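PDB 7AM1: protein SSD1 from Saccharomyces cerevisiae S288C, which binds mRNA, including untranslated regions, and represses translation as a non-enzymatic member of the RNase II family, and is implicated in control of the G1 phase. Local coordinates for residues I625-F628 / K629-P632; T601-A604 / D605-I608. All coordinates share one frame; numbering follows the deposited sequence.

Interaction 1: I625-F628 / K629-P632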
loop_
_atom_site.group_PDB
_atom_site.type_symbol
_atom_site.label_atom_id
_atom_site.label_comp_id
_atom_site.label_asym_id
_atom_site.label_seq_id
_atom_site.Cartn_x
_atom_site.Cartn_y
_atom_site.Cartn_z
ATOM N N ILE A 625 6.635 -10.156 -3.760
ATOM C CA ILE A 625 5.841 -9.267 -4.604
ATOM C C ILE A 625 4.678 -10.037 -5.217
ATOM O O ILE A 625 3.526 -9.592 -5.176
ATOM C CB ILE A 625 6.720 -8.607 -5.685
ATOM C CG1 ILE A 625 7.652 -7.564 -5.056
ATOM C CG2 ILE A 625 5.849 -7.959 -6.763
ATOM C CD1 ILE A 625 8.769 -7.073 -5.985
ATOM N N LEU A 626 4.957 -11.224 -5.765
ATOM C CA LEU A 626 3.899 -12.037 -6.358
ATOM C C LEU A 626 2.831 -12.396 -5.330
ATOM O O LEU A 626 1.630 -12.328 -5.620
ATOM C CB LEU A 626 4.499 -13.303 -6.970
ATOM C CG LEU A 626 5.485 -13.091 -8.123
ATOM C CD1 LEU A 626 6.031 -14.422 -8.608
ATOM C CD2 LEU A 626 4.843 -12.332 -9.264
ATOM N N LEU A 627 3.250 -12.789 -4.125
ATOM C CA LEU A 627 2.292 -13.126 -3.078
ATOM C C LEU A 627 1.462 -11.911 -2.688
ATOM O O LEU A 627 0.236 -11.996 -2.563
ATOM C CB LEU A 627 3.035 -13.688 -1.867
ATOM C CG LEU A 627 2.184 -14.031 -0.646
ATOM C CD1 LEU A 627 1.122 -15.050 -1.010
ATOM C CD2 LEU A 627 3.059 -14.545 0.477
ATOM N N PHE A 628 2.117 -10.760 -2.531
ATOM C CA PHE A 628 1.440 -9.537 -2.113
ATOM C C PHE A 628 0.291 -9.183 -3.049
ATOM O O PHE A 628 -0.739 -8.661 -2.600
ATOM C CB PHE A 628 2.482 -8.417 -2.041
ATOM C CG PHE A 628 1.917 -7.057 -1.790
ATOM C CD1 PHE A 628 1.502 -6.686 -0.524
ATOM C CD2 PHE A 628 1.838 -6.129 -2.813
ATOM C CE1 PHE A 628 0.995 -5.422 -0.291
ATOM C CE2 PHE A 628 1.330 -4.865 -2.585
ATOM C CZ PHE A 628 0.910 -4.512 -1.321
ATOM N N LYS A 629 0.432 -9.493 -4.340
ATOM C CA LYS A 629 -0.580 -9.127 -5.318
ATOM C C LYS A 629 -1.857 -9.937 -5.185
ATOM O O LYS A 629 -2.899 -9.506 -5.689
ATOM C CB LYS A 629 -0.069 -9.357 -6.737
ATOM C CG LYS A 629 1.078 -8.516 -7.163
ATOM C CD LYS A 629 1.408 -8.867 -8.598
ATOM C CE LYS A 629 2.618 -8.129 -9.084
ATOM N NZ LYS A 629 2.609 -8.091 -10.555
ATOM N N THR A 630 -1.811 -11.084 -4.520
ATOM C CA THR A 630 -2.981 -11.943 -4.444
ATOM C C THR A 630 -3.922 -11.568 -3.311
ATOM O O THR A 630 -4.976 -12.196 -3.170
ATOM C CB THR A 630 -2.552 -13.405 -4.285
ATOM O OG1 THR A 630 -1.955 -13.594 -2.995
ATOM C CG2 THR A 630 -1.558 -13.791 -5.371
ATOM N N MET A 631 -3.583 -10.556 -2.514
ATOM C CA MET A 631 -4.315 -10.315 -1.285
ATOM C C MET A 631 -4.771 -8.872 -1.149
ATOM O O MET A 631 -4.013 -7.945 -1.454
ATOM C CB MET A 631 -3.452 -10.668 -0.073
ATOM C CG MET A 631 -3.466 -12.130 0.248
ATOM S SD MET A 631 -2.559 -12.479 1.749
ATOM C CE MET A 631 -0.879 -12.197 1.191
ATOM N N PRO A 632 -5.994 -8.652 -0.680
ATOM C CA PRO A 632 -6.403 -7.305 -0.287
ATOM C C PRO A 632 -5.862 -6.995 1.101
ATOM O O PRO A 632 -5.422 -7.875 1.843
ATOM C CB PRO A 632 -7.930 -7.392 -0.289
ATOM C CG PRO A 632 -8.189 -8.799 0.178
ATOM C CD PRO A 632 -7.060 -9.640 -0.411
#

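Interaction 2: T601-A604 / D605-I608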
loop_
_atom_site.group_PDB
_atom_site.type_symbol
_atom_site.label_atom_id
_atom_site.label_comp_id
_atom_site.label_asym_id
_atom_site.label_seq_id
_atom_site.Cartn_x
_atom_site.Cartn_y
_atom_site.Cartn_z
ATOM N N THR A 601 1.840 -24.416 -0.057
ATOM C CA THR A 601 1.150 -23.132 -0.034
ATOM C C THR A 601 -0.261 -23.249 0.531
ATOM O O THR A 601 -1.041 -22.295 0.423
ATOM C CB THR A 601 1.085 -22.523 -1.443
ATOM O OG1 THR A 601 0.320 -23.375 -2.307
ATOM C CG2 THR A 601 2.481 -22.343 -2.022
ATOM N N ASN A 602 -0.605 -24.388 1.140
ATOM C CA ASN A 602 -1.959 -24.629 1.625
ATOM C C ASN A 602 -2.287 -23.872 2.907
ATOM O O ASN A 602 -3.470 -23.746 3.246
ATOM C CB ASN A 602 -2.164 -26.130 1.855
ATOM N N THR A 603 -1.278 -23.389 3.634
ATOM C CA THR A 603 -1.489 -22.597 4.837
ATOM C C THR A 603 -0.507 -21.434 4.845
ATOM O O THR A 603 0.592 -21.531 4.292
ATOM C CB THR A 603 -1.298 -23.413 6.127
ATOM O OG1 THR A 603 0.043 -23.917 6.184
ATOM C CG2 THR A 603 -2.284 -24.572 6.191
ATOM N N ALA A 604 -0.912 -20.330 5.477
ATOM C CA ALA A 604 0.017 -19.226 5.696
ATOM C C ALA A 604 1.295 -19.728 6.350
ATOM O O ALA A 604 2.400 -19.296 5.999
ATOM C CB ALA A 604 -0.636 -18.154 6.569
ATOM N N ASP A 605 1.151 -20.656 7.298
ATOM C CA ASP A 605 2.284 -21.252 7.994
ATOM C C ASP A 605 3.352 -21.730 7.017
ATOM O O ASP A 605 4.486 -21.239 7.025
ATOM C CB ASP A 605 1.763 -22.406 8.865
ATOM C CG ASP A 605 2.852 -23.091 9.663
ATOM O OD1 ASP A 605 3.974 -23.237 9.146
ATOM O OD2 ASP A 605 2.576 -23.506 10.808
ATOM N N GLU A 606 3.009 -22.702 6.172
ATOM C CA GLU A 606 4.012 -23.304 5.301
ATOM C C GLU A 606 4.404 -22.376 4.158
ATOM O O GLU A 606 5.555 -22.403 3.710
ATOM C CB GLU A 606 3.494 -24.634 4.756
ATOM C CG GLU A 606 3.248 -25.676 5.843
ATOM C CD GLU A 606 4.516 -26.047 6.592
ATOM O OE1 GLU A 606 5.613 -25.918 6.010
ATOM O OE2 GLU A 606 4.417 -26.452 7.769
ATOM N N LEU A 607 3.473 -21.550 3.681
ATOM C CA LEU A 607 3.780 -20.647 2.577
ATOM C C LEU A 607 4.836 -19.628 2.991
ATOM O O LEU A 607 5.844 -19.440 2.298
ATOM C CB LEU A 607 2.499 -19.956 2.109
ATOM C CG LEU A 607 2.509 -19.385 0.689
ATOM C CD1 LEU A 607 1.098 -18.994 0.258
ATOM C CD2 LEU A 607 3.454 -18.201 0.602
ATOM N N ILE A 608 4.626 -18.971 4.134
ATOM C CA ILE A 608 5.565 -17.960 4.613
ATOM C C ILE A 608 6.924 -18.589 4.897
ATOM O O ILE A 608 7.972 -18.001 4.605
ATOM C CB ILE A 608 4.998 -17.277 5.872
ATOM C CG1 ILE A 608 3.782 -16.411 5.528
ATOM C CG2 ILE A 608 6.078 -16.459 6.584
ATOM C CD1 ILE A 608 4.013 -15.393 4.469
#

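Interaction 1: I625-F628 / K629-P632
Lys-629 sits at the C-terminal turn where helix 617-629 of the RNB domain gives way to a loop, its backbone N bonded to Ile-625 O four residues back at 3.2 Å and shared weakly with Leu-626 O three back. Its side chain leaves CB opposite its own carbonyl carbon (chi1 -65°) and stays extended, which brings its CG within 3.3 Å of Ile-625 O and its CE within 4.0 Å of Ile-625 CG2; NZ ends in a salt bridge with Glu-756. Thr-630 then grips one oxygen twice. Its N reaches Leu-627 O at 3.0 Å from above the carbonyl plane, while its OG1 donates to the same Leu-627 O at 2.7 Å in that plane, on a lone pair. A valine here would probably leave Leu-627 O with the backbone N-H alone, stripped of its in-plane hydroxyl donor, in a buried spot lined by Pro-580 and Lys-584. Met-631 N makes a weak bond to Phe-628 O, three residues back. Past CG the methionine chain bends at SD (chi3 -71°), which swings the terminal methyl back toward Leu-627: Met-631 CE sits 4.0 Å from Leu-627 CG and 3.9 Å from Leu-627 O.

Interaction 2: T601-A604 / D605-I608
Thr-603 OG1 takes the N-H of Glu-606 at 3.2 Å in a nearly straight bond (174° at the hydrogen). One residue further on, Leu-607 N donates to Thr-603 O at 2.9 Å, nearly along the C=O axis, and Ile-608 N bonds Ala-604 O at 2.9 Å, tilted from that carbonyl's plane. With chi1 at 61°, the threonine hydroxyl lies between its own backbone N and carbonyl carbon, which turns it to the first turn of the helix. Thr-603 is therefore the N-cap of helix 604-612 in the RNB domain. Around the cap, Asp-605 runs alongside Thr-603, with Asp-605 CB 3.5 Å from Thr-603 OG1, and Glu-606 CG passes 3.7 Å from Thr-603 OG1. Two residues before the cap, Thr-601 packs against Leu-607: Thr-601 CB touches Leu-607 CD1 at 3.9 Å and Thr-601 CG2 lies 4.0 Å from Leu-607 CG. Farther out, Arg-589 on helix 582-595 hydrogen-bonds Thr-601 OG1, while Met-585 touches both Thr-601 and Leu-607. The carboxylate of Asp-605 is shared between a salt bridge from OD1 to Lys-609 and a hydrogen bond from OD2 to Asn-512.

Overall arrangement
Interaction 2 opens helix 604-612 and interaction 1 lies at the C-terminal end of helix 617-629, the next helix along the chain, so the two bracket a consecutive helix pair in the RNB domain. Their centres lie about 14 Å apart and they touch directly: Leu-627 CD2 packs on Leu-607 CD2 at 3.7 Å. Phe-588 of helix 582-595 reaches both leucines, and Tyr-650 meets residues of both interactions. Interaction 1 is buried, its centre about 11 Å from the centre of the chain; interaction 2, its centre about 22 Å from the centre of the chain, is only partly buried. At both ends a threonine hydroxyl pairs with backbone, but in opposite senses: in 625-632 it donates to a carbonyl, in 601-608 it accepts from an amide, and there the cap residue is exposed.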